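Local coordinates for protein endoglucanase family 5 (Clostridium acetobutylicum ATCC 824, PDB 6PZ7) that probably hydrolyses internal beta-1,4-glucosidic bonds of cellulose and related plant polysaccharides, as a broad-specificity endoglucanase of glycoside hydrolase family 5, subfamily 4, at residues D46-A51 with D92-I97; I108-K113 with T160-D165; N24-S29 with V56-S61. One frame throughout, in Å; residues are numbered along the deposited sequence.

Contact 1: D46-A51 with D92-I97; sequences DKIKEA and DHMYAI
The flat carboxylates of Asp46 and Asp92 come together with one oxygen of the former close to both oxygens of the latter, their planes turned 33° apart and their side chains crossing at about a right angle. Asp46 OD1 lies 2.6 Å from Asp92 OD2, so short that one of the acids may well carry a proton. The amine of Lys42, one turn earlier on helix 42-51, forms salt bridges with OD1 of each, which would ease their close approach. Beside this pair, Lys49 reaches across to the turn that leads into strand 95-99. Its CG stands anti to the backbone N (chi1 173°), and a bend at chi2 swings the amine over to the main chain, where NZ donates to Asp92 O at 3.0 Å. This bond lies in the carbonyl plane, with a C=O...N angle of 158°; a second, weak one runs from Lys49 NZ to His93 O at 3.3 Å. Alongside the lysine chain, Met94 slides past in the opposite direction, Met94 CG resting 3.8 Å from Lys49 CD, while Met94 SD also approaches Ile48 CG2. One lysine thus ties the turn down through its carbonyls, and a second probably offsets the negative charge gathered where the acids converge.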
ATOM      1  N   ASP A  46      -1.590   4.088  18.684  1.00 10.14           N
ATOM      2  CA  ASP A  46      -2.096   3.244  19.759  1.00 10.63           C
ATOM      3  C   ASP A  46      -3.573   2.890  19.535  1.00 11.20           C
ATOM      4  O   ASP A  46      -4.002   1.773  19.854  1.00 11.96           O
ATOM      5  CB  ASP A  46      -1.945   3.969  21.113  1.00 11.80           C
ATOM      6  CG  ASP A  46      -0.523   4.099  21.601  1.00 11.78           C
ATOM      7  OD1 ASP A  46       0.427   3.481  21.078  1.00 12.62           O
ATOM      8  OD2 ASP A  46      -0.330   4.842  22.590  1.00 14.73           O
ATOM      9  N   LYS A  47      -4.364   3.836  19.030  1.00 10.96           N
ATOM     10  CA  LYS A  47      -5.773   3.540  18.746  1.00 11.10           C
ATOM     11  C   LYS A  47      -5.890   2.415  17.714  1.00 11.20           C
ATOM     12  O   LYS A  47      -6.760   1.543  17.811  1.00 10.79           O
ATOM     13  CB  LYS A  47      -6.428   4.802  18.189  1.00 15.19           C
ATOM     14  CG  LYS A  47      -7.927   4.854  18.252  1.00 19.39           C
ATOM     15  CD  LYS A  47      -8.437   5.267  19.624  1.00 21.58           C
ATOM     16  CE  LYS A  47      -9.911   5.305  19.522  1.00 22.16           C
ATOM     17  NZ  LYS A  47     -10.546   5.440  20.817  1.00 15.81           N
ATOM     18  N   ILE A  48      -5.034   2.447  16.697  1.00  9.60           N
ATOM     19  CA  ILE A  48      -5.009   1.402  15.673  1.00  9.34           C
ATOM     20  C   ILE A  48      -4.712   0.044  16.282  1.00  9.57           C
ATOM     21  O   ILE A  48      -5.409  -0.949  16.011  1.00 10.10           O
ATOM     22  CB  ILE A  48      -3.974   1.753  14.579  1.00  9.45           C
ATOM     23  CG1 ILE A  48      -4.196   3.159  14.000  1.00 12.77           C
ATOM     24  CG2 ILE A  48      -3.889   0.659  13.525  1.00  9.64           C
ATOM     25  CD1 ILE A  48      -5.558   3.394  13.480  1.00 12.64           C
ATOM     26  N   LYS A  49      -3.682  -0.022  17.127  1.00  9.62           N
ATOM     27  CA  LYS A  49      -3.325  -1.272  17.784  1.00 10.28           C
ATOM     28  C   LYS A  49      -4.452  -1.775  18.667  1.00 10.27           C
ATOM     29  O   LYS A  49      -4.789  -2.970  18.646  1.00 11.99           O
ATOM     30  CB  LYS A  49      -2.067  -1.044  18.616  1.00 11.44           C
ATOM     31  CG  LYS A  49      -1.630  -2.202  19.506  1.00 15.85           C
ATOM     32  CD  LYS A  49      -1.231  -3.392  18.682  1.00 16.56           C
ATOM     33  CE  LYS A  49      -0.574  -4.475  19.571  1.00 23.62           C
ATOM     34  NZ  LYS A  49       0.224  -5.411  18.725  1.00 24.71           N
ATOM     35  N   GLU A  50      -5.049  -0.875  19.449  1.00 10.28           N
ATOM     36  CA  GLU A  50      -6.103  -1.248  20.386  1.00 11.76           C
ATOM     37  C   GLU A  50      -7.340  -1.777  19.669  1.00 11.88           C
ATOM     38  O   GLU A  50      -8.080  -2.590  20.241  1.00 13.98           O
ATOM     39  CB  GLU A  50      -6.474  -0.031  21.241  1.00 13.02           C
ATOM     40  CG  GLU A  50      -5.383   0.330  22.275  1.00 15.37           C
ATOM     41  CD  GLU A  50      -5.482   1.757  22.859  1.00 21.87           C
ATOM     42  OE1 GLU A  50      -6.421   2.536  22.567  1.00 21.77           O
ATOM     43  OE2 GLU A  50      -4.548   2.121  23.634  1.00 26.27           O
ATOM     44  N   ALA A  51      -7.590  -1.358  18.434  1.00 10.64           N
ATOM     45  CA  ALA A  51      -8.743  -1.855  17.685  1.00 11.19           C
ATOM     46  C   ALA A  51      -8.518  -3.270  17.168  1.00 11.04           C
ATOM     47  O   ALA A  51      -9.494  -3.966  16.852  1.00 14.59           O
ATOM     48  CB  ALA A  51      -9.065  -0.924  16.514  1.00 12.16           C
ATOM     49  N   ASP A  92       4.616  -0.446  18.925  1.00  8.70           N
ATOM     50  CA  ASP A  92       3.339  -1.068  19.237  1.00  8.98           C
ATOM     51  C   ASP A  92       3.284  -2.519  18.763  1.00  9.49           C
ATOM     52  O   ASP A  92       2.181  -3.109  18.740  1.00 11.19           O
ATOM     53  CB  ASP A  92       2.163  -0.248  18.712  1.00  9.43           C
ATOM     54  CG  ASP A  92       1.839   0.932  19.584  1.00 11.55           C
ATOM     55  OD1 ASP A  92       2.474   1.155  20.640  1.00 12.32           O
ATOM     56  OD2 ASP A  92       0.915   1.712  19.229  1.00 11.83           O
ATOM     57  N   HIS A  93       4.400  -3.105  18.368  1.00  9.39           N
ATOM     58  CA  HIS A  93       4.480  -4.509  17.990  1.00 10.86           C
ATOM     59  C   HIS A  93       3.525  -4.838  16.841  1.00 11.78           C
ATOM     60  O   HIS A  93       2.867  -5.882  16.831  1.00 17.70           O
ATOM     61  CB  HIS A  93       4.312  -5.422  19.205  1.00 13.09           C
ATOM     62  CG  HIS A  93       5.426  -5.281  20.187  1.00 14.29           C
ATOM     63  ND1 HIS A  93       6.718  -5.663  19.911  1.00 20.67           N
ATOM     64  CD2 HIS A  93       5.448  -4.746  21.425  1.00 26.09           C
ATOM     65  CE1 HIS A  93       7.479  -5.426  20.974  1.00 19.82           C
ATOM     66  NE2 HIS A  93       6.736  -4.846  21.886  1.00 23.83           N
ATOM     67  N   MET A  94       3.430  -3.946  15.866  1.00  8.92           N
ATOM     68  CA  MET A  94       2.745  -4.164  14.604  1.00  8.15           C
ATOM     69  C   MET A  94       3.777  -4.221  13.480  1.00  8.04           C
ATOM     70  O   MET A  94       4.926  -3.782  13.623  1.00  8.48           O
ATOM     71  CB  MET A  94       1.748  -3.048  14.330  1.00  8.40           C
ATOM     72  CG  MET A  94       0.583  -3.086  15.325  1.00  9.91           C
ATOM     73  SD  MET A  94      -0.781  -1.940  14.943  1.00 10.01           S
ATOM     74  CE  MET A  94       0.008  -0.368  15.297  1.00 10.24           C
ATOM     75  N   TYR A  95       3.353  -4.772  12.349  1.00  7.61           N
ATOM     76  CA  TYR A  95       4.084  -4.619  11.097  1.00  6.71           C
ATOM     77  C   TYR A  95       3.916  -3.207  10.580  1.00  7.22           C
ATOM     78  O   TYR A  95       2.833  -2.623  10.690  1.00  7.60           O
ATOM     79  CB  TYR A  95       3.566  -5.615  10.029  1.00  8.32           C
ATOM     80  CG  TYR A  95       3.982  -7.029  10.305  1.00  8.39           C
ATOM     81  CD1 TYR A  95       3.232  -7.856  11.148  1.00  9.67           C
ATOM     82  CD2 TYR A  95       5.128  -7.556   9.738  1.00  8.74           C
ATOM     83  CE1 TYR A  95       3.631  -9.153  11.415  1.00 11.02           C
ATOM     84  CE2 TYR A  95       5.545  -8.852  10.009  1.00  9.99           C
ATOM     85  CZ  TYR A  95       4.807  -9.635  10.869  1.00 10.31           C
ATOM     86  OH  TYR A  95       5.266 -10.920  11.117  1.00 12.01           O
ATOM     87  N   ALA A  96       4.996  -2.655  10.013  1.00  7.19           N
ATOM     88  CA  ALA A  96       4.994  -1.368   9.340  1.00  6.90           C
ATOM     89  C   ALA A  96       5.377  -1.615   7.886  1.00  6.45           C
ATOM     90  O   ALA A  96       6.369  -2.310   7.621  1.00  7.74           O
ATOM     91  CB  ALA A  96       5.998  -0.404   9.980  1.00  7.64           C
ATOM     92  N   ILE A  97       4.626  -1.048   6.939  1.00  5.99           N
ATOM     93  CA  ILE A  97       4.982  -1.052   5.514  1.00  6.02           C
ATOM     94  C   ILE A  97       5.437   0.347   5.156  1.00  6.55           C
ATOM     95  O   ILE A  97       4.674   1.306   5.318  1.00  7.76           O
ATOM     96  CB  ILE A  97       3.803  -1.490   4.614  1.00  5.98           C
ATOM     97  CG1 ILE A  97       3.294  -2.887   4.941  1.00  7.57           C
ATOM     98  CG2 ILE A  97       4.248  -1.396   3.129  1.00  7.02           C
ATOM     99  CD1 ILE A  97       1.912  -3.146   4.339  1.00  7.48           C
TER

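Contact 2: I108-K113 with T160-D165; sequences IPTYNK and TAESRD
Pro109, at the centre of an inverse gamma turn, brings its backbone against the first turn of helix 161-180, Pro109 O lying 3.3 Å from Ser163 CA in a CA-H...O contact; the buried carbonyl has no hydrogen-bond partner in the model. Thr110 then caps helix 111-132, its OG1 accepting from Lys113 N. Glu162 reaches toward this helix start: with CG anti to the backbone N and the chain extended beyond, OE2 accepts from Tyr111 N at 2.8 Å, nearly straight at 163°, through its anti lone pair. The same oxygen takes a bond from a water that accepts from Asn112 N. On the way, Glu162 CG passes over one face of the Tyr111 ring, a CH-pi contact 3.8 Å from the centroid, ring and carboxylate planes only 20° apart. Asp165, one helical turn on, works at the ring's edge instead. Tyr111 OH donates to its OD2 at 2.7 Å, again at the anti lone pair, the carboxylate turned 79° from the ring. Glu162 therefore supplies an anion to the amino end of helix 111-132, where the helix dipole would probably favour its charged form, while Asp165 fixes the far end of the tyrosine.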
ATOM      1  N   ILE A 108       9.216   7.014 -13.936  1.00  8.30           N
ATOM      2  CA  ILE A 108       8.456   7.116 -15.187  1.00  8.20           C
ATOM      3  C   ILE A 108       8.663   5.858 -16.016  1.00  7.60           C
ATOM      4  O   ILE A 108       9.715   5.699 -16.619  1.00  8.47           O
ATOM      5  CB  ILE A 108       8.798   8.383 -15.977  1.00 10.08           C
ATOM      6  CG1 ILE A 108       8.717   9.631 -15.089  1.00 12.10           C
ATOM      7  CG2 ILE A 108       7.849   8.487 -17.172  1.00 10.97           C
ATOM      8  CD1 ILE A 108       9.364  10.878 -15.745  1.00 17.36           C
ATOM      9  N   PRO A 109       7.652   4.959 -16.074  1.00  7.97           N
ATOM     10  CA  PRO A 109       7.893   3.641 -16.707  1.00  7.73           C
ATOM     11  C   PRO A 109       7.702   3.652 -18.219  1.00  7.89           C
ATOM     12  O   PRO A 109       6.764   3.064 -18.783  1.00  8.08           O
ATOM     13  CB  PRO A 109       6.896   2.733 -15.981  1.00  8.17           C
ATOM     14  CG  PRO A 109       5.770   3.639 -15.630  1.00  9.09           C
ATOM     15  CD  PRO A 109       6.468   4.939 -15.203  1.00  8.50           C
ATOM     16  N   THR A 110       8.640   4.306 -18.914  1.00  7.99           N
ATOM     17  CA  THR A 110       8.778   4.197 -20.370  1.00  7.63           C
ATOM     18  C   THR A 110      10.222   3.819 -20.679  1.00  9.10           C
ATOM     19  O   THR A 110      11.134   4.112 -19.904  1.00  9.21           O
ATOM     20  CB  THR A 110       8.422   5.503 -21.116  1.00  8.30           C
ATOM     21  OG1 THR A 110       9.390   6.494 -20.759  1.00  9.65           O
ATOM     22  CG2 THR A 110       7.027   5.955 -20.836  1.00  9.64           C
ATOM     23  N   TYR A 111      10.452   3.226 -21.857  1.00  9.10           N
ATOM     24  CA  TYR A 111      11.819   2.922 -22.252  1.00  9.63           C
ATOM     25  C   TYR A 111      12.645   4.198 -22.357  1.00 10.13           C
ATOM     26  O   TYR A 111      13.834   4.230 -21.979  1.00 11.92           O
ATOM     27  CB  TYR A 111      11.860   2.169 -23.582  1.00 11.00           C
ATOM     28  CG  TYR A 111      11.207   0.803 -23.533  1.00 10.20           C
ATOM     29  CD1 TYR A 111      11.525  -0.131 -22.534  1.00 11.01           C
ATOM     30  CD2 TYR A 111      10.248   0.428 -24.472  1.00 10.68           C
ATOM     31  CE1 TYR A 111      10.961  -1.380 -22.531  1.00 11.26           C
ATOM     32  CE2 TYR A 111       9.660  -0.807 -24.440  1.00 11.10           C
ATOM     33  CZ  TYR A 111      10.011  -1.720 -23.479  1.00  9.74           C
ATOM     34  OH  TYR A 111       9.403  -2.939 -23.436  1.00 12.24           O
ATOM     35  N   ASN A 112      12.032   5.279 -22.805  1.00  9.80           N
ATOM     36  CA  ASN A 112      12.750   6.529 -22.975  1.00  9.97           C
ATOM     37  C   ASN A 112      13.225   7.088 -21.633  1.00 11.18           C
ATOM     38  O   ASN A 112      14.353   7.603 -21.563  1.00 13.53           O
ATOM     39  CB  ASN A 112      11.830   7.512 -23.676  1.00 11.15           C
ATOM     40  CG  ASN A 112      12.405   8.895 -23.765  1.00 14.19           C
ATOM     41  OD1 ASN A 112      11.812   9.847 -23.214  1.00 18.70           O
ATOM     42  ND2 ASN A 112      13.510   9.044 -24.437  1.00 10.96           N
ATOM     43  N   LYS A 113      12.398   7.010 -20.576  1.00 10.06           N
ATOM     44  CA  LYS A 113      12.747   7.570 -19.268  1.00 11.30           C
ATOM     45  C   LYS A 113      13.394   6.559 -18.337  1.00 10.84           C
ATOM     46  O   LYS A 113      13.835   6.953 -17.229  1.00 11.65           O
ATOM     47  CB  LYS A 113      11.520   8.156 -18.576  1.00 10.91           C
ATOM     48  CG  LYS A 113      10.842   9.292 -19.346  1.00 12.40           C
ATOM     49  CD  LYS A 113      11.582  10.618 -19.344  1.00 17.03           C
ATOM     50  CE  LYS A 113      10.640  11.734 -19.827  1.00 18.43           C
ATOM     51  NZ  LYS A 113      11.335  13.039 -20.077  1.00 20.78           N
ATOM     52  N   THR A 160       0.506  -0.634 -20.478  1.00  8.84           N
ATOM     53  CA  THR A 160       0.889  -1.148 -21.778  1.00  9.20           C
ATOM     54  C   THR A 160       1.995  -2.172 -21.601  1.00  9.42           C
ATOM     55  O   THR A 160       2.630  -2.249 -20.542  1.00  9.56           O
ATOM     56  CB  THR A 160       1.385  -0.032 -22.732  1.00  9.87           C
ATOM     57  OG1 THR A 160       2.590   0.497 -22.215  1.00 12.46           O
ATOM     58  CG2 THR A 160       0.324   1.063 -22.903  1.00 12.26           C
ATOM     59  N   ALA A 161       2.269  -2.919 -22.661  1.00  9.76           N
ATOM     60  CA  ALA A 161       3.377  -3.860 -22.588  1.00 10.32           C
ATOM     61  C   ALA A 161       4.677  -3.144 -22.239  1.00  8.64           C
ATOM     62  O   ALA A 161       5.459  -3.622 -21.406  1.00  9.52           O
ATOM     63  CB  ALA A 161       3.495  -4.593 -23.913  1.00 14.03           C
ATOM     64  N   GLU A 162       4.924  -1.977 -22.832  1.00  8.84           N
ATOM     65  CA  GLU A 162       6.135  -1.206 -22.515  1.00  8.51           C
ATOM     66  C   GLU A 162       6.207  -0.865 -21.039  1.00  7.72           C
ATOM     67  O   GLU A 162       7.214  -1.098 -20.387  1.00  8.07           O
ATOM     68  CB  GLU A 162       6.139   0.088 -23.344  1.00  8.40           C
ATOM     69  CG  GLU A 162       7.158   1.109 -22.853  1.00  8.98           C
ATOM     70  CD  GLU A 162       7.255   2.375 -23.675  1.00 10.41           C
ATOM     71  OE1 GLU A 162       6.292   2.689 -24.454  1.00 17.93           O
ATOM     72  OE2 GLU A 162       8.221   3.101 -23.565  1.00  9.41           O
ATOM     73  N   SER A 163       5.142  -0.263 -20.492  1.00  7.55           N
ATOM     74  CA  SER A 163       5.236   0.203 -19.116  0.57  7.92           C
ATOM     75  C   SER A 163       5.283  -0.949 -18.127  1.00  7.33           C
ATOM     76  O   SER A 163       5.967  -0.861 -17.104  1.00  8.31           O
ATOM     77  CB  SER A 163       4.123   1.209 -18.806  0.57  8.11           C
ATOM     78  OG  SER A 163       2.810   0.752 -19.203  0.57  8.48           O
ATOM     79  N   ARG A 164       4.568  -2.046 -18.416  1.00  7.67           N
ATOM     80  CA  ARG A 164       4.659  -3.230 -17.550  1.00  7.78           C
ATOM     81  C   ARG A 164       6.079  -3.792 -17.522  1.00  8.08           C
ATOM     82  O   ARG A 164       6.594  -4.192 -16.466  1.00  8.77           O
ATOM     83  CB  ARG A 164       3.617  -4.265 -17.965  1.00  8.34           C
ATOM     84  CG  ARG A 164       2.194  -3.813 -17.714  1.00  8.19           C
ATOM     85  CD  ARG A 164       1.175  -4.888 -17.946  1.00  8.72           C
ATOM     86  NE  ARG A 164       1.094  -5.382 -19.325  1.00  9.48           N
ATOM     87  CZ  ARG A 164       0.274  -4.934 -20.248  1.00  9.29           C
ATOM     88  NH1 ARG A 164      -0.536  -3.919 -19.992  1.00  9.63           N
ATOM     89  NH2 ARG A 164       0.284  -5.480 -21.459  1.00 11.24           N
ATOM     90  N   ASP A 165       6.737  -3.812 -18.688  1.00  8.26           N
ATOM     91  CA  ASP A 165       8.132  -4.246 -18.766  1.00  8.76           C
ATOM     92  C   ASP A 165       9.021  -3.360 -17.908  1.00  7.49           C
ATOM     93  O   ASP A 165       9.815  -3.856 -17.092  1.00  8.75           O
ATOM     94  CB  ASP A 165       8.553  -4.236 -20.244  1.00  8.47           C
ATOM     95  CG  ASP A 165       9.888  -4.871 -20.508  1.00 12.51           C
ATOM     96  OD1 ASP A 165      10.431  -5.643 -19.665  1.00 13.15           O
ATOM     97  OD2 ASP A 165      10.429  -4.587 -21.601  1.00 12.79           O
TER
HETATM   98  O   HOH W   1       9.729   5.029 -24.652  1.00 10.42           O

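Contact 3: N24-S29 with V56-S61; sequences NTLDAS and VRIPVS
Leu26 and Asp27, the middle residues of a type I turn from Thr25 to Ala28, present an apolar and a polar side chain to the chain leaving strand 55-58. Leu26 lies side by side with Ile58 and Val60, all pointing the same way. Its CD1 touches Ile58 CG2 at 3.8 Å, and its CB meets Val60 CG2 at 4.0 Å; Trp78 of helix 76-91 also packs on Leu26 and Val60. Asp27 runs alongside Pro59 in the same sense, with OD2 3.6 Å from Pro59 CG. Its CG sits between the backbone N and the carbonyl carbon (chi1 48°), which turns the carboxylate back onto its own loop: Thr25 N donates to OD2 at 2.7 Å from above the carboxylate plane, and Asn24 N reaches OD1 on the syn side. Two amides thus fix the carboxylate, whose other face lies over Pro59 CG.

Ser61 completes the join with its backbone and its hydroxyl. Its N donates to Leu26 O at 3.0 Å, well aligned at 166° but tilted from the carbonyl plane, while Ser61 OG donates to Asp27 O at 2.8 Å and also accepts from His102 N. Two waters bridge the flanks, one between Leu26 N and Pro59 O, the other between Ala28 O and Ser61 O. In this buried contact, direct and water-mediated bonds satisfy the carbonyls of Leu26, Asp27, Ala28, Pro59 and Ser61.

Nearby, Arg57 points into the barrel, its guanidinium bonded to Asn21, Gln142, Asn145 and Gln269, and Trp302 of strand 298-303 touches Asp27. The whole is the meeting of the loops that follow the first two strands at the carboxyl-terminal end of a (beta/alpha)8 barrel, the end at which glycoside hydrolases of family 5 carry their active site.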
ATOM      1  N   ASN A  24      -2.795  10.169   3.246  1.00  6.24           N
ATOM      2  CA  ASN A  24      -2.802  11.629   3.137  1.00  7.34           C
ATOM      3  C   ASN A  24      -2.016  12.293   4.256  1.00  7.33           C
ATOM      4  O   ASN A  24      -2.391  13.349   4.764  1.00  8.00           O
ATOM      5  CB  ASN A  24      -4.225  12.197   3.022  1.00  8.21           C
ATOM      6  CG  ASN A  24      -4.823  12.039   1.640  1.00  7.66           C
ATOM      7  OD1 ASN A  24      -4.380  11.242   0.821  1.00  8.68           O
ATOM      8  ND2 ASN A  24      -5.905  12.803   1.399  1.00  8.84           N
ATOM      9  N   THR A  25      -0.869  11.691   4.583  1.00  7.12           N
ATOM     10  CA  THR A  25      -0.036  12.096   5.705  1.00  7.50           C
ATOM     11  C   THR A  25       1.396  12.287   5.208  1.00  6.07           C
ATOM     12  O   THR A  25       1.698  13.322   4.618  1.00  7.68           O
ATOM     13  CB  THR A  25      -0.218  11.126   6.868  1.00  6.75           C
ATOM     14  OG1 THR A  25      -1.641  11.007   7.134  1.00  8.23           O
ATOM     15  CG2 THR A  25       0.425  11.567   8.139  1.00  7.41           C
ATOM     16  N   LEU A  26       2.298  11.316   5.396  1.00  6.43           N
ATOM     17  CA  LEU A  26       3.646  11.447   4.846  1.00  6.55           C
ATOM     18  C   LEU A  26       3.684  11.372   3.309  1.00  6.07           C
ATOM     19  O   LEU A  26       4.717  11.687   2.696  1.00  7.52           O
ATOM     20  CB  LEU A  26       4.604  10.466   5.502  1.00  7.20           C
ATOM     21  CG  LEU A  26       4.778  10.644   7.001  1.00  7.32           C
ATOM     22  CD1 LEU A  26       5.587   9.499   7.575  1.00  9.50           C
ATOM     23  CD2 LEU A  26       5.374  11.962   7.388  1.00 13.19           C
ATOM     24  N   ASP A  27       2.579  10.955   2.735  1.00  6.55           N
ATOM     25  CA  ASP A  27       2.341  10.967   1.301  1.00  7.63           C
ATOM     26  C   ASP A  27       1.832  12.292   0.803  1.00  7.22           C
ATOM     27  O   ASP A  27       1.822  12.523  -0.430  1.00  7.38           O
ATOM     28  CB  ASP A  27       1.383   9.835   0.891  1.00  7.57           C
ATOM     29  CG  ASP A  27       0.134   9.710   1.733  1.00  7.73           C
ATOM     30  OD1 ASP A  27      -0.978   9.519   1.161  1.00  8.52           O
ATOM     31  OD2 ASP A  27       0.209   9.770   2.985  1.00  6.96           O
ATOM     32  N   ALA A  28       1.395  13.186   1.700  1.00  7.57           N
ATOM     33  CA  ALA A  28       1.011  14.534   1.328  1.00  8.94           C
ATOM     34  C   ALA A  28       2.256  15.337   0.999  1.00 10.54           C
ATOM     35  O   ALA A  28       3.388  14.918   1.272  1.00 12.10           O
ATOM     36  CB  ALA A  28       0.241  15.214   2.461  1.00  8.50           C
ATOM     37  N   SER A  29       2.078  16.522   0.438  1.00 12.52           N
ATOM     38  CA  SER A  29       3.189  17.410   0.133  1.00 15.18           C
ATOM     39  C   SER A  29       2.736  18.836   0.370  1.00 13.96           C
ATOM     40  O   SER A  29       1.540  19.124   0.335  1.00 14.87           O
ATOM     41  CB  SER A  29       3.704  17.234  -1.304  1.00 21.94           C
ATOM     42  OG  SER A  29       2.643  17.147  -2.224  1.00 25.51           O
ATOM     43  N   VAL A  56       0.343  -1.351  10.033  1.00  6.80           N
ATOM     44  CA  VAL A  56       0.120   0.004   9.543  1.00  6.67           C
ATOM     45  C   VAL A  56       0.964   0.199   8.301  1.00  6.09           C
ATOM     46  O   VAL A  56       2.180  -0.021   8.331  1.00  6.93           O
ATOM     47  CB  VAL A  56       0.445   1.057  10.621  1.00  7.20           C
ATOM     48  CG1 VAL A  56       0.326   2.440  10.036  1.00  7.61           C
ATOM     49  CG2 VAL A  56      -0.490   0.880  11.800  1.00  8.32           C
ATOM     50  N   ARG A  57       0.323   0.613   7.225  1.00  5.83           N
ATOM     51  CA  ARG A  57       1.041   1.041   6.031  1.00  6.11           C
ATOM     52  C   ARG A  57       1.271   2.541   6.145  1.00  5.61           C
ATOM     53  O   ARG A  57       0.350   3.301   6.481  1.00  6.24           O
ATOM     54  CB  ARG A  57       0.273   0.656   4.758  1.00  6.13           C
ATOM     55  CG  ARG A  57       0.946   1.115   3.435  1.00  5.68           C
ATOM     56  CD  ARG A  57       0.385   0.334   2.285  1.00  6.36           C
ATOM     57  NE  ARG A  57       0.869   0.713   0.949  1.00  6.08           N
ATOM     58  CZ  ARG A  57       0.249   1.542   0.132  1.00  5.53           C
ATOM     59  NH1 ARG A  57      -0.799   2.264   0.495  1.00  6.70           N
ATOM     60  NH2 ARG A  57       0.664   1.635  -1.120  1.00  6.34           N
ATOM     61  N   ILE A  58       2.511   2.949   5.897  1.00  6.09           N
ATOM     62  CA  ILE A  58       2.996   4.318   6.030  1.00  5.75           C
ATOM     63  C   ILE A  58       3.398   4.784   4.633  1.00  6.11           C
ATOM     64  O   ILE A  58       4.571   4.658   4.225  1.00  6.53           O
ATOM     65  CB  ILE A  58       4.174   4.402   7.015  1.00  6.42           C
ATOM     66  CG1 ILE A  58       3.836   3.794   8.376  1.00  7.03           C
ATOM     67  CG2 ILE A  58       4.604   5.858   7.152  1.00  7.37           C
ATOM     68  CD1 ILE A  58       5.043   3.594   9.295  1.00  8.65           C
ATOM     69  N   PRO A  59       2.459   5.305   3.861  1.00  5.67           N
ATOM     70  CA  PRO A  59       2.819   5.830   2.546  1.00  6.50           C
ATOM     71  C   PRO A  59       3.692   7.050   2.715  1.00  5.76           C
ATOM     72  O   PRO A  59       3.393   7.934   3.524  1.00  6.90           O
ATOM     73  CB  PRO A  59       1.469   6.171   1.929  1.00  8.02           C
ATOM     74  CG  PRO A  59       0.503   6.203   3.024  1.00 10.00           C
ATOM     75  CD  PRO A  59       1.018   5.375   4.141  1.00  6.03           C
ATOM     76  N   VAL A  60       4.747   7.145   1.930  1.00  5.93           N
ATOM     77  CA  VAL A  60       5.667   8.283   1.988  1.00  5.51           C
ATOM     78  C   VAL A  60       5.947   8.775   0.581  1.00  5.70           C
ATOM     79  O   VAL A  60       6.426   8.010  -0.266  1.00  6.50           O
ATOM     80  CB  VAL A  60       6.999   7.958   2.692  1.00  6.55           C
ATOM     81  CG1 VAL A  60       7.899   9.199   2.719  1.00  6.82           C
ATOM     82  CG2 VAL A  60       6.740   7.445   4.107  1.00  6.66           C
ATOM     83  N   SER A  61       5.665  10.049   0.334  1.00  6.29           N
ATOM     84  CA  SER A  61       6.011  10.688  -0.935  1.00  6.81           C
ATOM     85  C   SER A  61       7.338  11.407  -0.747  1.00  6.74           C
ATOM     86  O   SER A  61       7.450  12.291   0.107  1.00  8.32           O
ATOM     87  CB  SER A  61       4.914  11.655  -1.372  1.00  7.60           C
ATOM     88  OG  SER A  61       3.709  10.933  -1.649  1.00  7.59           O
TER
HETATM   89  O   HOH W   2       1.918   8.457   5.850  1.00  6.85           O
HETATM   90  O   HOH W   3       6.025  14.530   0.845  1.00 13.12           O

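Overall arrangement
From the N terminus, the chain leaves strand 19-22 through the loop holding 24-29, passes along helix 42-51 and enters strand 55-58, where contact 3 closes the first beta-alpha-beta unit. Contact 1 opens within that span and closes only at 92-97, after helix 76-91, so the two cross. They also touch: strands 55-58 and 95-99 are barrel neighbours, and Ile48 and Met94 both pack on Val56. Contact 2 opens later, after strand 95-99, in series with both; it ties the start of helix 111-132 to that of helix 161-180, closing a loop that contains strand 139-142. Contacts 1 and 2 lie on opposite sides of the chain's centre, about 37 Å apart between centres.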